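Local coordinates for protein FTT_1639c (Francisella tularensis subsp. tularensis, PDB 7KZW) that is of unknown function but is probably the soluble, almost all-beta part of a protein held in the membrane by a transmembrane helix, at residues P9-G14 with Y23-F28; F48-Y53 with V107-N112; V54-G59 with D100-Y105; F62-D67 with G79-Y84; L92-K97 with G120-L125. The protein carries 3 engineered substitutions. All blocks are in the same frame, centred on the assembly; numbering follows the deposited sequence.

Contact 1. Residues P9-G14 with Y23-F28. Engineered in segment 23-28: M25 (natural residue Ile).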
# COMPACT_ATOMS: atom_id res chain seq x y z
N PRO A 9 -6.45 -5.97 0.70
CA PRO A 9 -6.76 -5.91 2.14
C PRO A 9 -5.88 -4.93 2.92
O PRO A 9 -4.73 -4.68 2.56
CB PRO A 9 -6.53 -7.35 2.62
CG PRO A 9 -6.60 -8.18 1.34
CD PRO A 9 -6.05 -7.34 0.27
N LEU A 10 -6.45 -4.36 3.98
CA LEU A 10 -5.75 -3.55 4.95
C LEU A 10 -5.21 -4.50 6.03
O LEU A 10 -5.99 -5.20 6.70
CB LEU A 10 -6.72 -2.51 5.54
CG LEU A 10 -6.09 -1.65 6.61
CD1 LEU A 10 -5.04 -0.73 6.09
CD2 LEU A 10 -7.19 -0.81 7.25
N LEU A 11 -3.90 -4.59 6.16
CA LEU A 11 -3.29 -5.48 7.15
C LEU A 11 -3.16 -4.86 8.51
O LEU A 11 -3.37 -5.55 9.53
CB LEU A 11 -1.87 -5.85 6.74
CG LEU A 11 -1.70 -6.88 5.67
CD1 LEU A 11 -0.25 -6.98 5.20
CD2 LEU A 11 -2.15 -8.20 6.31
N LYS A 12 -2.81 -3.58 8.57
CA LYS A 12 -2.41 -2.96 9.83
C LYS A 12 -2.53 -1.46 9.62
O LYS A 12 -2.39 -0.96 8.50
CB LYS A 12 -0.93 -3.31 10.09
CG LYS A 12 -0.46 -3.07 11.50
CD LYS A 12 0.95 -3.67 11.72
CE LYS A 12 1.23 -3.85 13.23
NZ LYS A 12 2.51 -3.22 13.70
N HIS A 13 -2.79 -0.74 10.69
CA HIS A 13 -2.71 0.73 10.66
C HIS A 13 -2.20 1.21 12.01
O HIS A 13 -2.26 0.48 13.01
CB HIS A 13 -4.09 1.31 10.37
CG HIS A 13 -5.13 0.97 11.39
ND1 HIS A 13 -5.47 1.80 12.43
CD2 HIS A 13 -5.93 -0.12 11.51
CE1 HIS A 13 -6.42 1.23 13.16
NE2 HIS A 13 -6.72 0.07 12.62
N GLY A 14 -1.72 2.45 12.05
CA GLY A 14 -1.24 3.00 13.30
C GLY A 14 -0.81 4.44 13.12
O GLY A 14 -0.93 5.01 12.03
N TYR A 23 -0.12 5.58 9.30
CA TYR A 23 0.05 4.72 8.15
C TYR A 23 -1.09 3.73 8.02
O TYR A 23 -1.83 3.42 8.97
CB TYR A 23 1.39 3.99 8.17
CG TYR A 23 1.41 2.91 9.20
CD1 TYR A 23 1.03 1.60 8.87
CD2 TYR A 23 1.75 3.18 10.53
CE1 TYR A 23 1.04 0.60 9.83
CE2 TYR A 23 1.71 2.15 11.52
CZ TYR A 23 1.35 0.88 11.14
OH TYR A 23 1.34 -0.16 12.07
N ASN A 24 -1.24 3.24 6.78
CA ASN A 24 -2.03 2.05 6.47
C ASN A 24 -1.11 1.10 5.72
O ASN A 24 -0.42 1.52 4.75
CB ASN A 24 -3.22 2.35 5.53
CG ASN A 24 -4.47 2.93 6.21
OD1 ASN A 24 -5.51 3.01 5.56
ND2 ASN A 24 -4.43 3.22 7.54
N MSE A 25 -1.07 -0.17 6.11
CA MSE A 25 -0.30 -1.19 5.39
C MSE A 25 -1.28 -2.10 4.67
O MSE A 25 -2.16 -2.67 5.32
CB MSE A 25 0.50 -2.01 6.41
CG MSE A 25 1.42 -3.02 5.79
SE MSE A 25 2.91 -2.23 4.89
CE MSE A 25 4.00 -1.75 6.40
N PHE A 26 -1.11 -2.24 3.36
CA PHE A 26 -1.96 -3.09 2.54
C PHE A 26 -1.19 -4.33 2.13
O PHE A 26 0.02 -4.25 1.82
CB PHE A 26 -2.42 -2.35 1.29
CG PHE A 26 -3.18 -1.10 1.61
CD1 PHE A 26 -4.49 -1.19 2.02
CD2 PHE A 26 -2.59 0.15 1.57
CE1 PHE A 26 -5.23 -0.05 2.33
CE2 PHE A 26 -3.30 1.30 1.87
CZ PHE A 26 -4.61 1.20 2.26
N GLY A 27 -1.87 -5.47 2.11
CA GLY A 27 -1.25 -6.73 1.74
C GLY A 27 -2.14 -7.89 2.16
O GLY A 27 -3.33 -7.70 2.40
N PHE A 28 -1.53 -9.06 2.30
CA PHE A 28 -2.30 -10.29 2.51
C PHE A 28 -1.86 -11.00 3.79
O PHE A 28 -0.74 -10.82 4.27
CB PHE A 28 -2.12 -11.25 1.32
CG PHE A 28 -2.52 -10.64 0.01
CD1 PHE A 28 -3.85 -10.65 -0.37
CD2 PHE A 28 -1.57 -10.07 -0.85
CE1 PHE A 28 -4.28 -10.06 -1.55
CE2 PHE A 28 -1.98 -9.50 -2.07
CZ PHE A 28 -3.34 -9.50 -2.42
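The ring of Y23 lies over G14, its partner in an antiparallel hydrogen-bonded pair. Its CB starts against L94 O of strand 90-97. With chi1 at 73°, CG sits between the backbone N and the carbonyl carbon, which swings the ring across to strand 10-14. CD2 then meets G14 O, and CE2 lies 3.5 Å from G14 N, which hangs over one ring face toward the rim. CE1 and CZ run along H13, and OH finishes 3.5 Å from both CG and CD of the K12 chain. K93 adds a cation-pi contact to the same ring.

Farther along, M25, an engineered residue modelled as selenomethionine, takes L11 N on its O at 2.7 Å and K12 N in a weak bond. Two residues opposite one make a classic beta bulge. M25 N returns a nearly straight bond to K12 O (2.8 Å, 174°). Beyond the bulge, G27 N bonds P9 O at 3.0 Å, and the P9 ring crosses F28 obliquely, with CD 3.7 Å from F28 CE1.

Y23 O is gripped twice, by G14 N and by N24 ND2 from opposite faces of its plane. Backbone bonds run through the bulge, and an aromatic ring covers bare backbone at G14.

Contact 2. Residues F48-Y53 with V107-N112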
# COMPACT_ATOMS: atom_id res chain seq x y z
N PHE A 48 3.44 -7.58 -9.12
CA PHE A 48 2.21 -6.80 -9.10
C PHE A 48 2.39 -5.58 -9.99
O PHE A 48 3.39 -4.84 -9.83
CB PHE A 48 1.87 -6.34 -7.68
CG PHE A 48 1.35 -7.47 -6.81
CD1 PHE A 48 2.17 -8.48 -6.36
CD2 PHE A 48 0.01 -7.45 -6.39
CE1 PHE A 48 1.67 -9.48 -5.53
CE2 PHE A 48 -0.50 -8.49 -5.55
CZ PHE A 48 0.35 -9.50 -5.14
N LEU A 49 1.55 -5.42 -11.00
CA LEU A 49 1.61 -4.31 -11.94
C LEU A 49 0.54 -3.36 -11.44
O LEU A 49 -0.65 -3.69 -11.41
CB LEU A 49 1.37 -4.81 -13.35
CG LEU A 49 2.37 -5.91 -13.73
CD1 LEU A 49 1.95 -6.41 -15.14
CD2 LEU A 49 3.84 -5.39 -13.79
N VAL A 50 0.96 -2.20 -10.94
CA VAL A 50 0.11 -1.35 -10.12
C VAL A 50 -0.10 -0.02 -10.80
O VAL A 50 0.83 0.61 -11.28
CB VAL A 50 0.71 -1.14 -8.72
CG1 VAL A 50 -0.34 -0.36 -7.86
CG2 VAL A 50 1.10 -2.47 -8.09
N ASN A 51 -1.36 0.42 -10.83
CA ASN A 51 -1.68 1.77 -11.23
C ASN A 51 -2.28 2.48 -10.02
O ASN A 51 -3.23 1.96 -9.41
CB ASN A 51 -2.78 1.75 -12.29
CG ASN A 51 -2.27 1.52 -13.65
OD1 ASN A 51 -2.35 0.39 -14.19
ND2 ASN A 51 -1.77 2.61 -14.26
N ILE A 52 -1.75 3.62 -9.64
CA ILE A 52 -2.39 4.40 -8.60
C ILE A 52 -2.77 5.78 -9.14
O ILE A 52 -2.21 6.26 -10.13
CB ILE A 52 -1.54 4.56 -7.36
CG1 ILE A 52 -0.42 5.56 -7.64
CG2 ILE A 52 -1.01 3.21 -6.95
CD1 ILE A 52 0.20 6.07 -6.36
N TYR A 53 -3.82 6.33 -8.53
CA TYR A 53 -4.38 7.61 -8.95
C TYR A 53 -4.49 8.41 -7.68
O TYR A 53 -4.96 7.88 -6.66
CB TYR A 53 -5.78 7.38 -9.59
CG TYR A 53 -5.76 6.39 -10.71
CD1 TYR A 53 -5.86 5.00 -10.43
CD2 TYR A 53 -5.53 6.80 -12.00
CE1 TYR A 53 -5.78 4.05 -11.44
CE2 TYR A 53 -5.42 5.84 -13.02
CZ TYR A 53 -5.55 4.48 -12.71
OH TYR A 53 -5.47 3.58 -13.77
N VAL A 107 -6.11 2.65 -5.89
CA VAL A 107 -5.08 1.68 -6.26
C VAL A 107 -5.73 0.58 -7.07
O VAL A 107 -6.76 0.03 -6.64
CB VAL A 107 -4.43 1.05 -5.01
CG1 VAL A 107 -3.42 -0.04 -5.42
CG2 VAL A 107 -3.83 2.11 -4.09
N ILE A 108 -5.14 0.22 -8.20
CA ILE A 108 -5.52 -0.99 -8.91
C ILE A 108 -4.25 -1.78 -9.09
O ILE A 108 -3.31 -1.33 -9.77
CB ILE A 108 -6.13 -0.69 -10.28
CG1 ILE A 108 -7.34 0.21 -10.12
CG2 ILE A 108 -6.52 -2.03 -10.98
CD1 ILE A 108 -8.01 0.56 -11.46
N ALA A 109 -4.20 -3.00 -8.56
CA ALA A 109 -3.00 -3.84 -8.64
C ALA A 109 -3.34 -5.16 -9.30
O ALA A 109 -4.31 -5.83 -8.91
CB ALA A 109 -2.44 -4.05 -7.23
N TYR A 110 -2.57 -5.55 -10.32
CA TYR A 110 -2.83 -6.80 -11.01
C TYR A 110 -1.73 -7.80 -10.70
O TYR A 110 -0.54 -7.49 -10.91
CB TYR A 110 -2.85 -6.61 -12.53
CG TYR A 110 -3.89 -5.70 -12.97
CD1 TYR A 110 -5.16 -6.17 -13.26
CD2 TYR A 110 -3.61 -4.35 -13.10
CE1 TYR A 110 -6.17 -5.25 -13.69
CE2 TYR A 110 -4.54 -3.49 -13.50
CZ TYR A 110 -5.80 -3.92 -13.80
OH TYR A 110 -6.70 -2.97 -14.23
N ALA A 111 -2.10 -9.02 -10.33
CA ALA A 111 -1.12 -10.08 -10.11
C ALA A 111 -1.73 -11.36 -10.63
O ALA A 111 -2.88 -11.67 -10.27
CB ALA A 111 -0.79 -10.21 -8.61
N ASN A 112 -0.99 -12.07 -11.49
CA ASN A 112 -1.35 -13.44 -11.91
C ASN A 112 -2.83 -13.57 -12.22
O ASN A 112 -3.54 -14.38 -11.62
CB ASN A 112 -1.02 -14.45 -10.83
CG ASN A 112 0.41 -14.70 -10.74
OD1 ASN A 112 1.18 -14.30 -11.63
ND2 ASN A 112 0.80 -15.36 -9.66
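A111 sets its methyl on the ring of F48, with CB 3.6 Å from the ring centroid and 13° off the normal, a CH-pi contact over the centre of the face. F48 CG stands anti to its carbonyl carbon (chi1 -74°), which turns the ring toward the partner strand, where A109 CB also meets its edge. From here the apolar face runs down the pair. V50 CG2 rests 4.0 Å from A109 CB, while its other branch, CG1, crosses to V107 CG1 at 3.9 Å. L91 packs on F48 and L92 on V107, covering this face from strand 90-97.

Between the faces runs a regular antiparallel ladder. L49 and Y110 exchange two backbone bonds, each 2.9 Å from N to O. N51 and I108 exchange two more, with N51 N to I108 O at 2.8 Å, both close to linear at the hydrogen.

The other face is more polar and more open. L49, N51, I108 and Y110 stand on it, with Y110 CD2 bringing the ring edge to L49 O. Y53 approaches I108 at the far end, CE1 to CD1 4.1 Å.

This is an antiparallel pair inside a larger sheet, with the face of V50, V107 and A109 buried and that of L49 and Y110 toward solvent. Strand 79-83 continues the sheet beyond F48-Y53, and strand 114-123 continues it beyond V107-A111.

Contact 3. Residues V54-G59 with D100-Y105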
# COMPACT_ATOMS: atom_id res chain seq x y z
N VAL A 54 -4.04 9.67 -7.70
CA VAL A 54 -4.00 10.48 -6.49
C VAL A 54 -4.66 11.81 -6.78
O VAL A 54 -4.39 12.44 -7.83
CB VAL A 54 -2.55 10.68 -6.01
CG1 VAL A 54 -2.44 11.63 -4.83
CG2 VAL A 54 -1.84 9.32 -5.67
N GLY A 55 -5.55 12.24 -5.89
CA GLY A 55 -6.15 13.56 -5.95
C GLY A 55 -5.47 14.46 -4.94
O GLY A 55 -4.27 14.75 -5.06
N ASP A 56 -6.21 14.92 -3.94
CA ASP A 56 -5.58 15.67 -2.86
C ASP A 56 -4.44 14.85 -2.30
O ASP A 56 -4.62 13.67 -2.00
CB ASP A 56 -6.58 15.91 -1.72
CG ASP A 56 -7.72 16.86 -2.10
OD1 ASP A 56 -7.61 17.67 -3.03
OD2 ASP A 56 -8.80 16.87 -1.39
N ASN A 57 -3.29 15.49 -2.06
CA ASN A 57 -2.19 14.85 -1.33
C ASN A 57 -1.37 15.96 -0.66
O ASN A 57 -0.62 16.67 -1.34
CB ASN A 57 -1.29 13.99 -2.21
CG ASN A 57 -0.15 13.38 -1.40
OD1 ASN A 57 -0.12 13.56 -0.17
ND2 ASN A 57 0.72 12.64 -2.02
N GLN A 58 -1.53 16.13 0.65
CA GLN A 58 -0.60 16.90 1.45
C GLN A 58 0.12 15.92 2.37
O GLN A 58 -0.53 15.27 3.20
CB GLN A 58 -1.29 17.99 2.26
CG GLN A 58 -0.34 18.80 3.10
CD GLN A 58 -1.07 19.94 3.77
OE1 GLN A 58 -2.28 20.13 3.55
NE2 GLN A 58 -0.38 20.66 4.64
N GLY A 59 1.42 15.80 2.21
CA GLY A 59 2.23 15.08 3.18
C GLY A 59 2.18 13.56 3.16
O GLY A 59 2.62 12.94 4.14
N ASP A 100 -1.84 18.27 9.16
CA ASP A 100 -2.85 18.43 8.12
C ASP A 100 -2.67 17.47 6.96
O ASP A 100 -3.28 17.66 5.90
CB ASP A 100 -2.87 19.86 7.55
CG ASP A 100 -3.12 20.90 8.62
OD1 ASP A 100 -3.97 20.63 9.49
OD2 ASP A 100 -2.46 21.97 8.61
N SER A 101 -1.88 16.43 7.15
CA SER A 101 -1.65 15.49 6.04
C SER A 101 -2.95 14.78 5.68
O SER A 101 -3.80 14.46 6.54
CB SER A 101 -0.54 14.50 6.40
OG SER A 101 -0.91 13.79 7.57
N ASN A 102 -3.11 14.52 4.39
CA ASN A 102 -4.35 13.97 3.86
C ASN A 102 -4.11 13.55 2.44
O ASN A 102 -3.48 14.28 1.67
CB ASN A 102 -5.38 15.09 3.90
CG ASN A 102 -6.72 14.69 3.27
OD1 ASN A 102 -7.40 13.86 3.82
ND2 ASN A 102 -7.05 15.28 2.12
N ILE A 103 -4.68 12.39 2.06
CA ILE A 103 -4.59 11.95 0.67
C ILE A 103 -5.88 11.20 0.29
O ILE A 103 -6.40 10.36 1.05
CB ILE A 103 -3.35 11.05 0.46
CG1 ILE A 103 -3.26 10.63 -1.00
CG2 ILE A 103 -3.35 9.80 1.41
CD1 ILE A 103 -1.96 9.90 -1.35
N ASP A 104 -6.37 11.47 -0.91
CA ASP A 104 -7.39 10.63 -1.56
C ASP A 104 -6.75 9.86 -2.71
O ASP A 104 -6.04 10.43 -3.54
CB ASP A 104 -8.46 11.51 -2.18
CG ASP A 104 -9.22 12.29 -1.15
OD1 ASP A 104 -9.68 11.69 -0.13
OD2 ASP A 104 -9.50 13.50 -1.34
N TYR A 105 -7.02 8.55 -2.77
CA TYR A 105 -6.29 7.72 -3.73
C TYR A 105 -7.18 6.59 -4.23
O TYR A 105 -8.25 6.28 -3.66
CB TYR A 105 -5.04 7.08 -3.06
CG TYR A 105 -5.43 6.19 -1.91
CD1 TYR A 105 -5.77 4.84 -2.12
CD2 TYR A 105 -5.49 6.69 -0.63
CE1 TYR A 105 -6.19 4.07 -1.06
CE2 TYR A 105 -5.87 5.88 0.44
CZ TYR A 105 -6.24 4.56 0.20
OH TYR A 105 -6.65 3.70 1.17
O HOH W 1 -4.82 18.76 3.82
O HOH W 2 -1.19 22.77 5.85
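I103 holds CG1 anti to its backbone N (chi1 -178°) and keeps the chain extended, carrying CD1 across to V54 and N57. It meets V54 CG1 at 3.9 Å, the two side chains crossing at about a right angle, and lies alongside the amide of N57, whose ND2 is bonded to T76 O and C60 O. Q58 is just as straight, its CG anti to the backbone N (chi1 -180°), an extended chain that lays its amide alongside D100. They meet through water: one molecule donates to Q58 OE1 and to D100 O, while a second accepts from Q58 NE2 at 2.6 Å and donates to D100 OD2.

The backbone pairing is interrupted. G55 N bonds D104 O at 3.0 Å, and D104 N returns a bond not to G55 but to D56 O, because the chain turns a corner at G55 and D56 and the register slips by one, a beta bulge. Past it the ladder resumes, with Q58 N on N102 O and N102 N on Q58 O, both 2.9 Å.

At the bulge the carboxylates of D56 and D104 lie side by side, OD2 to OD2 only 3.4 Å apart, with their planes 38° from each other. D104 OD1 has a donor in N121 ND2, which also serves N102 OD1.

Two carboxylates this close may raise the pKa of one or both, and the N121 donor on D104 OD1 may ease the repulsion. Backbone bonds and bridging water carry this surface-exposed pairing, with I103 as its apolar footing.

Contact 4. Residues F62-D67 with G79-Y84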
# COMPACT_ATOMS: atom_id res chain seq x y z
N PHE A 62 3.23 6.62 -0.87
CA PHE A 62 3.20 5.17 -0.82
C PHE A 62 4.62 4.65 -0.95
O PHE A 62 5.40 5.13 -1.77
CB PHE A 62 2.46 4.61 -2.05
CG PHE A 62 0.94 4.79 -2.03
CD1 PHE A 62 0.11 3.83 -1.44
CD2 PHE A 62 0.38 5.93 -2.59
CE1 PHE A 62 -1.29 4.00 -1.48
CE2 PHE A 62 -1.03 6.11 -2.62
CZ PHE A 62 -1.83 5.18 -2.04
N ILE A 63 4.94 3.65 -0.14
CA ILE A 63 6.20 2.91 -0.16
C ILE A 63 5.91 1.51 -0.65
O ILE A 63 4.90 0.91 -0.25
CB ILE A 63 6.80 2.82 1.27
CG1 ILE A 63 6.78 4.19 1.94
CG2 ILE A 63 8.22 2.22 1.22
CD1 ILE A 63 7.66 5.12 1.24
N TYR A 64 6.77 0.98 -1.53
CA TYR A 64 6.59 -0.39 -2.03
C TYR A 64 7.95 -1.02 -2.22
O TYR A 64 8.96 -0.34 -2.16
CB TYR A 64 5.82 -0.38 -3.37
CG TYR A 64 6.41 0.45 -4.48
CD1 TYR A 64 7.17 -0.14 -5.47
CD2 TYR A 64 6.18 1.81 -4.55
CE1 TYR A 64 7.71 0.61 -6.50
CE2 TYR A 64 6.67 2.57 -5.59
CZ TYR A 64 7.44 1.97 -6.60
OH TYR A 64 7.99 2.71 -7.64
N ALA A 65 7.96 -2.35 -2.43
CA ALA A 65 9.18 -3.06 -2.78
C ALA A 65 9.30 -3.04 -4.30
O ALA A 65 8.49 -3.66 -5.02
CB ALA A 65 9.14 -4.49 -2.25
N ALA A 66 10.30 -2.31 -4.82
CA ALA A 66 10.36 -2.04 -6.24
C ALA A 66 11.10 -3.15 -6.99
O ALA A 66 11.01 -3.19 -8.23
CB ALA A 66 11.11 -0.73 -6.48
N ASP A 67 11.75 -4.06 -6.29
CA ASP A 67 12.39 -5.17 -6.95
C ASP A 67 12.43 -6.38 -6.02
O ASP A 67 12.01 -6.30 -4.87
CB ASP A 67 13.77 -4.74 -7.50
CG ASP A 67 14.81 -4.45 -6.43
OD1 ASP A 67 14.70 -4.92 -5.29
OD2 ASP A 67 15.80 -3.73 -6.75
N GLY A 79 0.37 7.33 -11.12
CA GLY A 79 1.41 6.72 -11.93
C GLY A 79 1.31 5.22 -11.83
O GLY A 79 0.50 4.67 -11.10
N SER A 80 2.19 4.56 -12.53
CA SER A 80 2.19 3.11 -12.57
C SER A 80 3.57 2.59 -12.18
O SER A 80 4.60 3.25 -12.39
CB SER A 80 1.81 2.55 -13.96
OG SER A 80 2.82 2.81 -14.93
N PHE A 81 3.58 1.41 -11.61
CA PHE A 81 4.85 0.85 -11.16
C PHE A 81 4.73 -0.67 -10.98
O PHE A 81 3.62 -1.21 -10.92
CB PHE A 81 5.36 1.50 -9.84
CG PHE A 81 4.34 1.47 -8.69
CD1 PHE A 81 3.35 2.44 -8.59
CD2 PHE A 81 4.38 0.46 -7.73
CE1 PHE A 81 2.44 2.41 -7.56
CE2 PHE A 81 3.46 0.44 -6.70
CZ PHE A 81 2.50 1.39 -6.60
N THR A 82 5.88 -1.30 -10.80
CA THR A 82 5.95 -2.74 -10.48
C THR A 82 6.31 -2.91 -9.02
O THR A 82 7.23 -2.25 -8.54
CB THR A 82 7.02 -3.38 -11.31
OG1 THR A 82 6.83 -3.04 -12.68
CG2 THR A 82 6.98 -4.96 -11.13
N ALA A 83 5.59 -3.76 -8.32
CA ALA A 83 5.80 -3.98 -6.88
C ALA A 83 5.77 -5.46 -6.55
O ALA A 83 5.20 -6.28 -7.30
CB ALA A 83 4.66 -3.33 -6.09
N TYR A 84 6.45 -5.83 -5.47
CA TYR A 84 6.55 -7.19 -5.01
C TYR A 84 6.15 -7.25 -3.56
O TYR A 84 6.33 -6.30 -2.82
CB TYR A 84 8.00 -7.68 -5.15
CG TYR A 84 8.43 -7.72 -6.59
CD1 TYR A 84 8.98 -6.61 -7.21
CD2 TYR A 84 8.24 -8.87 -7.34
CE1 TYR A 84 9.36 -6.65 -8.56
CE2 TYR A 84 8.57 -8.90 -8.70
CZ TYR A 84 9.16 -7.80 -9.26
OH TYR A 84 9.53 -7.82 -10.60
O HOH W 3 5.61 -3.69 -2.87
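A face-to-face aromatic stack of Y64 on F81 ties strand 60-65 to strand 79-83, an outermost strand of the sheet. Strand 60-65 lies next to the other outermost strand, 72-75, so the sheet curls until its two ends approach, in a way that looks barrel-like. The ring centroids are 4.1 Å apart and the planes 25° from parallel. The overlap is displaced: F81 CD2 sits over the centre of the Y64 ring, whereas Y64 CE2 falls toward the rim of F81. Both rings have CG between the backbone N and the carbonyl carbon (chi1 56° for Y64), which drives each toward the other strand. The tyrosine OH reaches past the ring to F81 CB at 3.6 Å, and CE1 touches T82 O.

Farther along, Y84 N donates to A65 O at 3.0 Å, in the carbonyl plane. The return bond is replaced by water, which accepts from A65 N and donates to Y84 O, both at 2.7 Å. Y84 lays its ring along the chain at A66 and D67, with A66 O in the plane at the ring edge.

Direct polar links are few. Ring stacking, on which L92 also packs, and the Y84 packing carry much of the contact.

Contact 5. Residues L92-K97 with G120-L125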
# COMPACT_ATOMS: atom_id res chain seq x y z
N LEU A 92 1.94 -2.49 0.05
CA LEU A 92 2.05 -1.04 0.02
C LEU A 92 1.95 -0.52 1.43
O LEU A 92 1.02 -0.88 2.15
CB LEU A 92 0.89 -0.42 -0.75
CG LEU A 92 0.77 -0.74 -2.22
CD1 LEU A 92 -0.58 -0.14 -2.78
CD2 LEU A 92 1.94 -0.17 -3.05
N LYS A 93 2.85 0.40 1.78
CA LYS A 93 2.68 1.19 3.01
C LYS A 93 2.33 2.61 2.63
O LYS A 93 3.11 3.31 1.98
CB LYS A 93 3.96 1.23 3.82
CG LYS A 93 3.69 1.87 5.18
CD LYS A 93 5.02 1.90 5.96
CE LYS A 93 4.80 2.51 7.36
NZ LYS A 93 6.08 2.58 8.16
N LEU A 94 1.14 3.07 2.99
CA LEU A 94 0.73 4.47 2.73
C LEU A 94 0.97 5.24 4.02
O LEU A 94 0.45 4.86 5.07
CB LEU A 94 -0.75 4.51 2.39
CG LEU A 94 -1.32 5.93 2.17
CD1 LEU A 94 -0.59 6.70 1.10
CD2 LEU A 94 -2.81 5.80 1.87
N GLU A 95 1.83 6.26 3.95
CA GLU A 95 2.26 7.01 5.13
C GLU A 95 1.84 8.46 5.00
O GLU A 95 1.83 9.02 3.89
CB GLU A 95 3.81 7.07 5.21
CG GLU A 95 4.45 5.74 5.43
CD GLU A 95 5.96 5.87 5.65
OE1 GLU A 95 6.56 6.89 5.23
OE2 GLU A 95 6.53 4.95 6.23
N CYS A 96 1.42 9.01 6.06
CA CYS A 96 1.23 10.51 6.12
C CYS A 96 2.10 11.18 7.24
O CYS A 96 2.51 10.54 8.25
CB CYS A 96 -0.26 10.82 6.33
SG CYS A 96 -0.92 10.30 7.94
N LYS A 97 2.48 12.38 6.96
CA LYS A 97 3.33 13.10 7.90
C LYS A 97 2.78 14.50 8.06
O LYS A 97 2.71 15.24 7.07
CB LYS A 97 4.77 13.15 7.39
CG LYS A 97 5.72 14.05 8.16
CD LYS A 97 6.15 13.40 9.44
CE LYS A 97 7.38 14.15 9.99
NZ LYS A 97 7.66 13.74 11.40
N GLY A 120 -9.72 5.01 -1.23
CA GLY A 120 -9.71 5.38 0.16
C GLY A 120 -9.07 6.73 0.41
O GLY A 120 -8.78 7.49 -0.52
N ASN A 121 -8.97 7.06 1.69
CA ASN A 121 -8.38 8.28 2.18
C ASN A 121 -7.54 7.94 3.40
O ASN A 121 -7.90 7.03 4.17
CB ASN A 121 -9.51 9.26 2.64
CG ASN A 121 -9.01 10.43 3.40
OD1 ASN A 121 -8.80 10.36 4.63
ND2 ASN A 121 -8.74 11.54 2.69
N LEU A 122 -6.44 8.65 3.58
CA LEU A 122 -5.72 8.62 4.86
C LEU A 122 -5.45 10.05 5.27
O LEU A 122 -5.07 10.89 4.43
CB LEU A 122 -4.37 7.92 4.66
CG LEU A 122 -3.54 7.71 5.91
CD1 LEU A 122 -4.23 6.93 6.95
CD2 LEU A 122 -2.18 7.01 5.51
N SER A 123 -5.63 10.31 6.57
CA SER A 123 -5.21 11.59 7.12
C SER A 123 -4.70 11.38 8.53
O SER A 123 -5.15 10.46 9.23
CB SER A 123 -6.32 12.66 7.17
OG SER A 123 -7.30 12.25 8.12
N TYR A 124 -3.75 12.21 8.95
CA TYR A 124 -3.27 12.08 10.31
C TYR A 124 -4.43 12.30 11.29
O TYR A 124 -4.55 11.60 12.30
CB TYR A 124 -2.10 13.04 10.60
CG TYR A 124 -1.69 12.94 12.03
CD1 TYR A 124 -0.82 11.92 12.47
CD2 TYR A 124 -2.21 13.82 12.96
CE1 TYR A 124 -0.50 11.79 13.80
CE2 TYR A 124 -1.90 13.67 14.33
CZ TYR A 124 -1.05 12.65 14.72
OH TYR A 124 -0.73 12.54 16.07
N LEU A 125 -5.28 13.29 11.01
CA LEU A 125 -6.39 13.62 11.94
C LEU A 125 -7.27 12.40 12.17
O LEU A 125 -7.56 12.02 13.32
CB LEU A 125 -7.20 14.79 11.37
CG LEU A 125 -8.45 15.21 12.16
CD1 LEU A 125 -8.10 15.59 13.57
CD2 LEU A 125 -9.10 16.36 11.40
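L122 presses one methyl, CD2, into strand 92-97, reaching L94 O at 3.4 Å and L94 CG at 3.6 Å. Both leucines hold CG anti to the backbone N (chi1 177° in L94), and their side chains slide past each other in opposite directions, bringing L94 CD2 to L122 CB at 3.8 Å. C96 fills the next place. In one of its two modelled conformers SG lies 3.6 Å from Y124 N and 4.0 Å from Y124 CB, a placement best taken with reserve. The side chains meet by apolar packing, some of it against backbone polar atoms, and no hydrogen bond crosses between the segments; the strand axes come no closer than 7.3 Å and are inclined at 40°.

On the outer side of strand 92-97 things are slacker. K93 and E95 stand together, NZ to OE2 3.1 Å, a salt bridge whose hydrogen bond is weak.

S123 ends the strand and, as N-cap with OG on V126 N, starts the short helix 124-127 beside C96. L94 packs on F62 and Y105 as well, and L122 on I103 and N24, placing the pair in the interior between strands 21-27, 60-65 and 102-111.

All five contacts belong to one curved, nearly all-antiparallel sheet. Contact 1 is a hairpin complete before contact 2 opens. Contacts 2 and 3 share strands 48-58 and 102-111, their centres about 19 Å apart along them. Contact 4 falls within the span enclosed by both and hangs on contact 2 through F81 and V50, centres about 9 Å apart. Contact 5 alternates along the chain with contacts 2 and 3; its strand 90-97 hydrogen-bonds contact 1, while L122 pairs with I103 of contact 3. Strand order thus differs greatly from chain order, and distant segments, F62, L92, L94 and Y105 among them, meet in a common apolar interior that holds this domain together.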